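Local coordinates for protein mercuric reductase (Metallosphaera sedula, PDB 4YWO) that probably reduces mercuric ion to elemental mercury with NADPH, working as an FAD-containing homodimer of the pyridine nucleotide-disulfide oxidoreductase family, at residues 393-403 against 421-430; 408-417 against 435-444. All coordinates share one frame; numbering follows the deposited sequence.

Interaction 1: residues 393-403 against 421-430; sequences MVTMNGRIVGV and IRFGATVHDL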
loop_
_atom_site.group_PDB
_atom_site.type_symbol
_atom_site.label_atom_id
_atom_site.label_comp_id
_atom_site.label_asym_id
_atom_site.label_seq_id
_atom_site.Cartn_x
_atom_site.Cartn_y
_atom_site.Cartn_z
ATOM N N MET A 393 6.211 4.403 15.289
ATOM C CA MET A 393 7.273 5.169 14.624
ATOM C C MET A 393 8.337 5.543 15.619
ATOM O O MET A 393 7.978 5.925 16.758
ATOM C CB MET A 393 6.694 6.376 13.891
ATOM C CG MET A 393 7.692 7.262 13.083
ATOM S SD MET A 393 6.897 8.554 12.164
ATOM C CE MET A 393 6.302 7.606 10.776
ATOM N N VAL A 394 9.584 5.360 15.257
ATOM C CA VAL A 394 10.710 5.630 16.125
ATOM C C VAL A 394 11.643 6.629 15.483
ATOM O O VAL A 394 11.966 6.496 14.297
ATOM C CB VAL A 394 11.503 4.361 16.404
ATOM C CG1 VAL A 394 12.673 4.607 17.338
ATOM C CG2 VAL A 394 10.660 3.175 16.877
ATOM N N THR A 395 12.022 7.702 16.219
ATOM C CA THR A 395 12.931 8.715 15.608
ATOM C C THR A 395 14.187 8.775 16.457
ATOM O O THR A 395 14.158 8.484 17.639
ATOM C CB THR A 395 12.358 10.143 15.498
ATOM O OG1 THR A 395 12.079 10.639 16.858
ATOM C CG2 THR A 395 11.050 10.164 14.676
ATOM N N MET A 396 15.330 9.119 15.831
ATOM C CA MET A 396 16.616 9.247 16.565
ATOM C C MET A 396 17.168 10.570 16.025
ATOM O O MET A 396 17.324 10.750 14.819
ATOM C CB MET A 396 17.485 8.044 16.250
ATOM C CG MET A 396 19.002 8.312 16.314
ATOM S SD MET A 396 19.264 8.285 18.067
ATOM C CE MET A 396 19.577 6.489 18.052
ATOM N N ASN A 397 17.380 11.524 16.936
ATOM C CA ASN A 397 17.810 12.868 16.565
ATOM C C ASN A 397 16.938 13.547 15.535
ATOM O O ASN A 397 17.404 14.267 14.643
ATOM C CB ASN A 397 19.299 12.815 16.202
ATOM C CG ASN A 397 20.100 12.611 17.434
ATOM O OD1 ASN A 397 19.662 13.103 18.467
ATOM N ND2 ASN A 397 21.146 11.762 17.404
ATOM N N GLY A 398 15.652 13.266 15.620
ATOM C CA GLY A 398 14.640 13.850 14.835
ATOM C C GLY A 398 14.449 13.189 13.457
ATOM O O GLY A 398 13.602 13.598 12.744
ATOM N N ARG A 399 15.212 12.163 13.191
ATOM C CA ARG A 399 15.032 11.407 11.862
ATOM C C ARG A 399 14.307 10.106 12.142
ATOM O O ARG A 399 14.585 9.389 13.115
ATOM C CB ARG A 399 16.329 11.165 11.176
ATOM C CG ARG A 399 17.145 12.434 10.969
ATOM C CD ARG A 399 18.348 12.124 10.095
ATOM N NE ARG A 399 19.207 13.324 9.940
ATOM C CZ ARG A 399 19.998 13.789 10.860
ATOM N NH1 ARG A 399 20.169 13.149 12.027
ATOM N NH2 ARG A 399 20.759 14.849 10.581
ATOM N N ILE A 400 13.410 9.762 11.235
ATOM C CA ILE A 400 12.698 8.448 11.344
ATOM C C ILE A 400 13.677 7.343 11.091
ATOM O O ILE A 400 14.406 7.322 10.030
ATOM C CB ILE A 400 11.570 8.408 10.371
ATOM C CG1 ILE A 400 10.521 9.507 10.647
ATOM C CG2 ILE A 400 10.880 7.012 10.393
ATOM C CD1 ILE A 400 9.581 9.904 9.557
ATOM N N VAL A 401 13.817 6.458 12.038
ATOM C CA VAL A 401 14.614 5.320 11.975
ATOM C C VAL A 401 13.982 3.937 12.090
ATOM O O VAL A 401 14.665 2.904 11.926
ATOM C CB VAL A 401 15.831 5.382 12.921
ATOM C CG1 VAL A 401 16.696 6.621 12.625
ATOM C CG2 VAL A 401 15.435 5.316 14.387
ATOM N N GLY A 402 12.690 3.883 12.412
ATOM C CA GLY A 402 12.011 2.597 12.489
ATOM C C GLY A 402 10.543 2.863 12.346
ATOM O O GLY A 402 9.967 3.836 12.851
ATOM N N VAL A 403 9.877 1.925 11.659
ATOM C CA VAL A 403 8.413 1.902 11.562
ATOM C C VAL A 403 7.980 0.456 11.651
ATOM O O VAL A 403 8.553 -0.421 10.965
ATOM C CB VAL A 403 7.894 2.559 10.253
ATOM C CG1 VAL A 403 6.414 2.355 10.074
ATOM C CG2 VAL A 403 8.330 3.994 10.091
ATOM N N ILE A 421 13.099 6.418 5.665
ATOM C CA ILE A 421 14.283 6.111 6.464
ATOM C C ILE A 421 15.553 6.332 5.658
ATOM O O ILE A 421 16.480 7.023 6.132
ATOM C CB ILE A 421 14.283 4.671 7.032
ATOM C CG1 ILE A 421 13.172 4.517 8.119
ATOM C CG2 ILE A 421 15.641 4.314 7.666
ATOM C CD1 ILE A 421 12.804 3.137 8.561
ATOM N N ARG A 422 15.583 5.856 4.407
ATOM C CA ARG A 422 16.774 6.135 3.544
ATOM C C ARG A 422 17.027 7.607 3.361
ATOM O O ARG A 422 18.199 8.082 3.318
ATOM C CB ARG A 422 16.601 5.466 2.190
ATOM C CG ARG A 422 16.660 3.966 2.378
ATOM C CD ARG A 422 16.878 3.230 1.071
ATOM N NE ARG A 422 18.255 3.462 0.618
ATOM C CZ ARG A 422 18.666 4.197 -0.415
ATOM N NH1 ARG A 422 17.880 4.921 -1.171
ATOM N NH2 ARG A 422 19.977 4.273 -0.609
ATOM N N PHE A 423 16.034 8.437 3.250
ATOM C CA PHE A 423 16.183 9.865 3.044
ATOM C C PHE A 423 16.448 10.616 4.349
ATOM O O PHE A 423 16.604 11.841 4.316
ATOM C CB PHE A 423 14.981 10.412 2.289
ATOM C CG PHE A 423 15.161 10.303 0.731
ATOM C CD1 PHE A 423 15.832 11.328 0.049
ATOM C CD2 PHE A 423 14.884 9.199 0.051
ATOM C CE1 PHE A 423 16.032 11.254 -1.324
ATOM C CE2 PHE A 423 15.016 9.146 -1.343
ATOM C CZ PHE A 423 15.647 10.146 -2.001
ATOM N N GLY A 424 16.396 9.933 5.488
ATOM C CA GLY A 424 16.507 10.635 6.790
ATOM C C GLY A 424 15.359 11.582 7.022
ATOM O O GLY A 424 15.532 12.646 7.620
ATOM N N ALA A 425 14.131 11.247 6.599
ATOM C CA ALA A 425 13.012 12.094 6.715
ATOM C C ALA A 425 12.704 12.390 8.208
ATOM O O ALA A 425 12.894 11.511 9.055
ATOM C CB ALA A 425 11.741 11.547 6.096
ATOM N N THR A 426 12.236 13.597 8.458
ATOM C CA THR A 426 11.812 13.919 9.796
ATOM C C THR A 426 10.308 13.696 9.839
ATOM O O THR A 426 9.544 13.645 8.815
ATOM C CB THR A 426 12.162 15.381 10.118
ATOM O OG1 THR A 426 11.390 16.227 9.260
ATOM C CG2 THR A 426 13.619 15.637 9.895
ATOM N N VAL A 427 9.729 13.784 11.049
ATOM C CA VAL A 427 8.292 13.829 11.140
ATOM C C VAL A 427 7.663 15.017 10.384
ATOM O O VAL A 427 6.648 14.875 9.749
ATOM C CB VAL A 427 7.700 13.672 12.583
ATOM C CG1 VAL A 427 8.262 12.445 13.299
ATOM C CG2 VAL A 427 7.897 14.931 13.323
ATOM N N HIS A 428 8.315 16.191 10.366
ATOM C CA HIS A 428 7.712 17.305 9.581
ATOM C C HIS A 428 7.687 17.024 8.165
ATOM O O HIS A 428 6.789 17.456 7.507
ATOM C CB HIS A 428 8.537 18.582 9.829
ATOM C CG HIS A 428 8.370 19.091 11.231
ATOM N ND1 HIS A 428 9.277 18.815 12.238
ATOM C CD2 HIS A 428 7.353 19.770 11.815
ATOM C CE1 HIS A 428 8.849 19.346 13.373
ATOM N NE2 HIS A 428 7.693 19.942 13.137
ATOM N N ASP A 429 8.645 16.274 7.658
ATOM C CA ASP A 429 8.667 15.873 6.227
ATOM C C ASP A 429 7.429 15.040 5.906
ATOM O O ASP A 429 6.788 15.239 4.882
ATOM C CB ASP A 429 9.890 15.057 5.807
ATOM C CG ASP A 429 11.232 15.860 5.848
ATOM O OD1 ASP A 429 11.145 17.070 5.486
ATOM O OD2 ASP A 429 12.300 15.230 6.091
ATOM N N LEU A 430 7.081 14.159 6.777
ATOM C CA LEU A 430 5.857 13.390 6.561
ATOM C C LEU A 430 4.616 14.231 6.701
ATOM O O LEU A 430 3.657 14.104 5.944
ATOM C CB LEU A 430 5.811 12.196 7.483
ATOM C CG LEU A 430 6.406 10.903 7.030
ATOM C CD1 LEU A 430 5.691 10.374 5.785
ATOM C CD2 LEU A 430 7.868 11.077 6.681
HETATM O O HOH W 1 11.220 14.393 13.490
HETATM O O HOH W 2 17.718 14.267 7.692
HETATM O O HOH W 3 16.755 7.838 8.925
#

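Interaction 2: residues 408-417 against 435-444; sequences ENVAEMIGEA and HMFPTIAESL. With FAD (flavin-adenine dinucleotide), chain B.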
loop_
_atom_site.group_PDB
_atom_site.type_symbol
_atom_site.label_atom_id
_atom_site.label_comp_id
_atom_site.label_asym_id
_atom_site.label_seq_id
_atom_site.Cartn_x
_atom_site.Cartn_y
_atom_site.Cartn_z
ATOM N N GLU A 408 -4.396 -4.025 7.842
ATOM C CA GLU A 408 -4.775 -4.569 6.538
ATOM C C GLU A 408 -3.833 -4.015 5.450
ATOM O O GLU A 408 -3.759 -2.806 5.220
ATOM C CB GLU A 408 -6.216 -4.112 6.184
ATOM C CG GLU A 408 -6.860 -5.026 5.191
ATOM C CD GLU A 408 -7.098 -6.451 5.794
ATOM O OE1 GLU A 408 -6.889 -7.307 4.959
ATOM O OE2 GLU A 408 -7.361 -6.707 7.063
ATOM N N ASN A 409 -3.149 -4.899 4.752
ATOM C CA ASN A 409 -2.290 -4.574 3.648
ATOM C C ASN A 409 -1.203 -3.582 4.017
ATOM O O ASN A 409 -0.706 -2.874 3.162
ATOM C CB ASN A 409 -3.080 -3.999 2.493
ATOM C CG ASN A 409 -4.082 -4.967 1.904
ATOM O OD1 ASN A 409 -5.225 -4.528 1.545
ATOM N ND2 ASN A 409 -3.697 -6.203 1.724
ATOM N N VAL A 410 -0.740 -3.595 5.302
ATOM C CA VAL A 410 0.379 -2.692 5.649
ATOM C C VAL A 410 1.656 -3.051 4.877
ATOM O O VAL A 410 2.574 -2.259 4.845
ATOM C CB VAL A 410 0.551 -2.521 7.160
ATOM C CG1 VAL A 410 -0.642 -1.866 7.819
ATOM C CG2 VAL A 410 0.921 -3.818 7.881
ATOM N N ALA A 411 1.747 -4.254 4.324
ATOM C CA ALA A 411 2.868 -4.535 3.468
ATOM C C ALA A 411 3.055 -3.528 2.323
ATOM O O ALA A 411 4.208 -3.274 1.933
ATOM C CB ALA A 411 2.707 -5.889 2.836
ATOM N N GLU A 412 1.973 -2.876 1.905
ATOM C CA GLU A 412 1.961 -1.973 0.743
ATOM C C GLU A 412 2.473 -0.601 1.117
ATOM O O GLU A 412 2.787 0.164 0.206
ATOM C CB GLU A 412 0.592 -1.908 0.069
ATOM C CG GLU A 412 0.123 -3.224 -0.516
ATOM C CD GLU A 412 1.007 -3.784 -1.670
ATOM O OE1 GLU A 412 1.858 -2.967 -2.123
ATOM O OE2 GLU A 412 0.964 -5.020 -2.012
ATOM N N MET A 413 2.423 -0.235 2.392
ATOM C CA MET A 413 2.913 1.064 2.870
ATOM C C MET A 413 4.324 1.007 3.451
ATOM O O MET A 413 4.938 2.046 3.669
ATOM C CB MET A 413 2.014 1.678 3.941
ATOM C CG MET A 413 2.187 1.107 5.318
ATOM S SD MET A 413 0.897 1.834 6.391
ATOM C CE MET A 413 1.466 1.371 8.026
ATOM N N ILE A 414 4.895 -0.169 3.665
ATOM C CA ILE A 414 6.178 -0.268 4.366
ATOM C C ILE A 414 7.273 0.212 3.454
ATOM O O ILE A 414 8.305 0.694 3.938
ATOM C CB ILE A 414 6.420 -1.671 4.947
ATOM C CG1 ILE A 414 7.359 -1.630 6.182
ATOM C CG2 ILE A 414 6.916 -2.666 3.893
ATOM C CD1 ILE A 414 6.783 -0.931 7.360
ATOM N N GLY A 415 7.068 0.237 2.109
ATOM C CA GLY A 415 8.078 0.785 1.269
ATOM C C GLY A 415 8.141 2.323 1.376
ATOM O O GLY A 415 9.249 2.877 1.235
ATOM N N GLU A 416 7.018 2.973 1.622
ATOM C CA GLU A 416 7.086 4.403 1.953
ATOM C C GLU A 416 7.929 4.647 3.168
ATOM O O GLU A 416 8.774 5.596 3.179
ATOM C CB GLU A 416 5.704 4.997 2.095
ATOM C CG GLU A 416 5.667 6.454 2.427
ATOM C CD GLU A 416 4.311 7.125 2.614
ATOM O OE1 GLU A 416 3.246 6.567 2.205
ATOM O OE2 GLU A 416 4.280 8.208 3.307
ATOM N N ALA A 417 7.767 3.821 4.188
ATOM C CA ALA A 417 8.588 3.954 5.394
ATOM C C ALA A 417 10.060 3.684 5.134
ATOM O O ALA A 417 10.887 4.453 5.639
ATOM C CB ALA A 417 8.060 3.034 6.512
ATOM N N HIS A 435 -1.068 12.977 1.853
ATOM C CA HIS A 435 -1.412 11.576 1.531
ATOM C C HIS A 435 -2.793 11.523 0.841
ATOM O O HIS A 435 -3.341 12.572 0.452
ATOM C CB HIS A 435 -1.312 10.735 2.814
ATOM C CG HIS A 435 0.104 10.411 3.165
ATOM N ND1 HIS A 435 1.030 11.407 3.432
ATOM C CD2 HIS A 435 0.777 9.237 3.190
ATOM C CE1 HIS A 435 2.206 10.840 3.647
ATOM N NE2 HIS A 435 2.077 9.523 3.532
ATOM N N MET A 436 -3.283 10.338 0.546
ATOM C CA MET A 436 -4.618 10.165 -0.004
ATOM C C MET A 436 -5.548 9.737 1.105
ATOM O O MET A 436 -5.262 8.764 1.858
ATOM C CB MET A 436 -4.643 9.136 -1.128
ATOM C CG MET A 436 -5.978 9.010 -1.735
ATOM S SD MET A 436 -6.379 10.515 -2.758
ATOM C CE MET A 436 -8.033 10.430 -2.882
ATOM N N PHE A 437 -6.671 10.437 1.221
ATOM C CA PHE A 437 -7.730 10.001 2.161
ATOM C C PHE A 437 -8.817 9.264 1.419
ATOM O O PHE A 437 -9.192 9.747 0.288
ATOM C CB PHE A 437 -8.371 11.253 2.829
ATOM C CG PHE A 437 -9.350 10.884 3.888
ATOM C CD1 PHE A 437 -8.956 10.547 5.172
ATOM C CD2 PHE A 437 -10.612 10.922 3.593
ATOM C CE1 PHE A 437 -9.926 10.220 6.122
ATOM C CE2 PHE A 437 -11.612 10.625 4.533
ATOM C CZ PHE A 437 -11.260 10.281 5.797
ATOM N N PRO A 438 -9.375 8.132 1.906
ATOM C CA PRO A 438 -8.965 7.416 3.137
ATOM C C PRO A 438 -8.158 6.203 2.656
ATOM O O PRO A 438 -8.675 5.344 1.865
ATOM C CB PRO A 438 -10.293 7.017 3.741
ATOM C CG PRO A 438 -11.216 6.878 2.550
ATOM C CD PRO A 438 -10.653 7.661 1.398
ATOM N N THR A 439 -6.940 6.086 3.145
ATOM C CA THR A 439 -6.046 4.937 2.907
ATOM C C THR A 439 -5.500 4.457 4.198
ATOM O O THR A 439 -5.397 5.214 5.171
ATOM C CB THR A 439 -4.893 5.259 1.923
ATOM O OG1 THR A 439 -4.068 6.369 2.388
ATOM C CG2 THR A 439 -5.464 5.560 0.524
ATOM N N ILE A 440 -5.047 3.215 4.211
ATOM C CA ILE A 440 -4.254 2.735 5.401
ATOM C C ILE A 440 -2.923 3.473 5.508
ATOM O O ILE A 440 -2.499 3.792 6.605
ATOM C CB ILE A 440 -4.117 1.217 5.353
ATOM C CG1 ILE A 440 -5.517 0.485 5.359
ATOM C CG2 ILE A 440 -3.237 0.729 6.553
ATOM C CD1 ILE A 440 -6.276 0.669 6.628
ATOM N N ALA A 441 -2.321 3.784 4.387
ATOM C CA ALA A 441 -1.017 4.456 4.349
ATOM C C ALA A 441 -0.989 5.806 5.022
ATOM O O ALA A 441 0.069 6.263 5.505
ATOM C CB ALA A 441 -0.518 4.518 2.966
ATOM N N GLU A 442 -2.111 6.508 5.027
ATOM C CA GLU A 442 -2.025 7.792 5.722
ATOM C C GLU A 442 -1.822 7.641 7.211
ATOM O O GLU A 442 -1.394 8.648 7.855
ATOM C CB GLU A 442 -3.223 8.723 5.594
ATOM C CG GLU A 442 -4.165 8.531 4.549
ATOM C CD GLU A 442 -5.489 9.195 4.871
ATOM O OE1 GLU A 442 -5.585 10.446 4.901
ATOM O OE2 GLU A 442 -6.491 8.497 5.027
ATOM N N SER A 443 -1.895 6.407 7.747
ATOM C CA SER A 443 -1.447 6.130 9.132
ATOM C C SER A 443 0.016 6.515 9.367
ATOM O O SER A 443 0.364 6.900 10.488
ATOM C CB SER A 443 -1.658 4.685 9.522
ATOM O OG SER A 443 -0.822 3.858 8.733
ATOM N N LEU A 444 0.865 6.531 8.355
ATOM C CA LEU A 444 2.267 6.996 8.503
ATOM C C LEU A 444 2.309 8.484 8.846
ATOM O O LEU A 444 3.081 8.898 9.671
ATOM C CB LEU A 444 3.076 6.727 7.225
ATOM C CG LEU A 444 3.223 5.225 6.967
ATOM C CD1 LEU A 444 3.876 5.034 5.610
ATOM C CD2 LEU A 444 4.125 4.570 7.992
HETATM P PA FAD B . -16.823 21.382 2.458
HETATM O O1A FAD B . -16.491 20.252 3.402
HETATM O O2A FAD B . -18.064 21.305 1.600
HETATM O O5B FAD B . -16.882 22.748 3.307
HETATM C C5B FAD B . -17.998 23.627 3.190
HETATM C C4B FAD B . -18.773 23.641 4.502
HETATM O O4B FAD B . -18.939 24.989 4.949
HETATM C C3B FAD B . -20.155 23.032 4.333
HETATM O O3B FAD B . -20.302 21.900 5.195
HETATM C C2B FAD B . -21.145 24.112 4.720
HETATM O O2B FAD B . -21.932 23.678 5.833
HETATM C C1B FAD B . -20.319 25.329 5.109
HETATM N N9A FAD B . -20.661 26.469 4.223
HETATM C C8A FAD B . -20.671 26.445 2.877
HETATM N N7A FAD B . -21.027 27.652 2.368
HETATM C C5A FAD B . -21.253 28.478 3.407
HETATM C C6A FAD B . -21.660 29.893 3.578
HETATM N N6A FAD B . -21.903 30.686 2.507
HETATM N N1A FAD B . -21.780 30.365 4.839
HETATM C C2A FAD B . -21.541 29.586 5.911
HETATM N N3A FAD B . -21.169 28.296 5.830
HETATM C C4A FAD B . -21.010 27.694 4.627
HETATM N N1 FAD B . -11.874 13.338 -1.611
HETATM C C2 FAD B . -10.868 12.481 -1.305
HETATM O O2 FAD B . -9.741 12.949 -1.034
HETATM N N3 FAD B . -11.034 11.146 -1.280
HETATM C C4 FAD B . -12.208 10.567 -1.557
HETATM O O4 FAD B . -12.331 9.322 -1.525
HETATM C C4X FAD B . -13.360 11.434 -1.902
HETATM N N5 FAD B . -14.579 10.927 -2.195
HETATM C C5X FAD B . -15.611 11.746 -2.506
HETATM C C6 FAD B . -16.855 11.202 -2.803
HETATM C C7 FAD B . -17.921 12.035 -3.124
HETATM C C7M FAD B . -19.268 11.443 -3.446
HETATM C C8 FAD B . -17.732 13.510 -3.151
HETATM C C8M FAD B . -18.888 14.410 -3.499
HETATM C C9 FAD B . -16.490 14.058 -2.855
HETATM C C9A FAD B . -15.425 13.225 -2.533
HETATM N N10 FAD B . -14.162 13.772 -2.232
HETATM C C10 FAD B . -13.111 12.893 -1.912
HETATM C "C1'" FAD B . -13.948 15.221 -2.250
HETATM C "C2'" FAD B . -13.929 15.750 -0.821
HETATM O "O2'" FAD B . -15.098 15.298 -0.129
HETATM C "C3'" FAD B . -13.885 17.273 -0.803
HETATM O "O3'" FAD B . -12.807 17.730 -1.628
HETATM C "C4'" FAD B . -13.695 17.797 0.615
HETATM O "O4'" FAD B . -14.861 17.507 1.392
HETATM C "C5'" FAD B . -13.448 19.301 0.614
HETATM O "O5'" FAD B . -13.820 19.846 1.878
HETATM P P FAD B . -14.059 21.429 2.048
HETATM O O1P FAD B . -14.057 21.750 3.524
HETATM O O2P FAD B . -13.114 22.152 1.118
HETATM O O3P FAD B . -15.557 21.620 1.492
#

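Interaction 1: residues 393-403 against 421-430
The beta hairpin of strands 390-396 and 399-407, in the antiparallel sheet of the dimerisation domain, meets the link between helices 414-422 and 427-431 through I400 and A425. I400 N donates to A425 O at 2.8 Å, an almost straight bond of 178°. I400 CG1 lies anti to the carbonyl carbon (chi1 -62°), and CD1, at its end, comes 3.5 Å from L430 CD2. On the other branch, I400 CG2 faces I421 CG1 at 4.1 Å, the side chains crossing at about a right angle, while I421 CD1 lies over the backbone of V401. T395 CG2 touches V427 CG1 at 3.9 Å, continuing the apolar layer. Three waters bridge the polar edge: one joins G398 O to V427 N, a second joins R399 NE to G424 O, and a third donates to I400 O and I421 O. The link itself is shaped by a Schellman motif at G424 and a capping box: T426 is the N-cap of helix 427-431, its N donating to D429 OD2 while D429 N donates back to T426 OG1. A type I' turn from M396 to R399 joins the strands, and V401 and G402 opposite V394 form a classic bulge, in a hairpin packed against the helix-helix link.

Interaction 2: residues 408-417 against 435-444
E416 and H435 approach from opposite directions, with carboxylate and imidazole nearly coplanar at 27° between planes. H435 NE2 donates to E416 OE2 at 2.6 Å, lying on the syn side of that oxygen, which in turn sits in the ring plane. E416 reaches the ring because its chain is extended, with CG anti to the backbone N (chi1 -180°). ND1, the other ring nitrogen, is hydrogen-bonded to T433 O, which helps fix the ring's rotation. L444 slides past E416 in the reverse sense, its CD1 3.7 Å from E416 CD, giving the buried carboxylate an apolar flank. M413 crosses L444 at a slant: its CB packs on A441 CB at 3.9 Å, and the extended thioether carries SD to 4.2 Å from L444 CG and CE to S443 OG. Further along, I440 CG2 meets V410 CG1 at 3.9 Å. Beyond the packed side chains, a T439-E442 capping box lies at the turn leading into helix 442-449. In the loop before it the peptide between F437 and P438 is cis, and F437 O accepts from N3 of the FAD at 2.8 Å. This flavin is otherwise held by the second subunit, as in the shared active sites of this dimeric flavoenzyme family.

In the fold
The two contacts touch within the dimerisation domain, their centres about 16 Å apart. Their segments alternate along the chain: 393-403, 408-417, 421-430, then 435-444. Helix 414-422 serves both, its start in interaction 2 and its end in interaction 1, while helices 427-431 and 442-449 follow in turn. V403, on strand 399-407, packs on A417 and L444, and L430 reaches E416, joining the two layers of side chains. Both also meet the second subunit: F423, within segment 421-430, meets F423 of the second subunit, and E412 bonds to backbone amides of I440 and A441 of the other chain. The turns and loops at the ends of these helices thus meet the second subunit, and the loop before helix 442-449 carries F437 to its flavin.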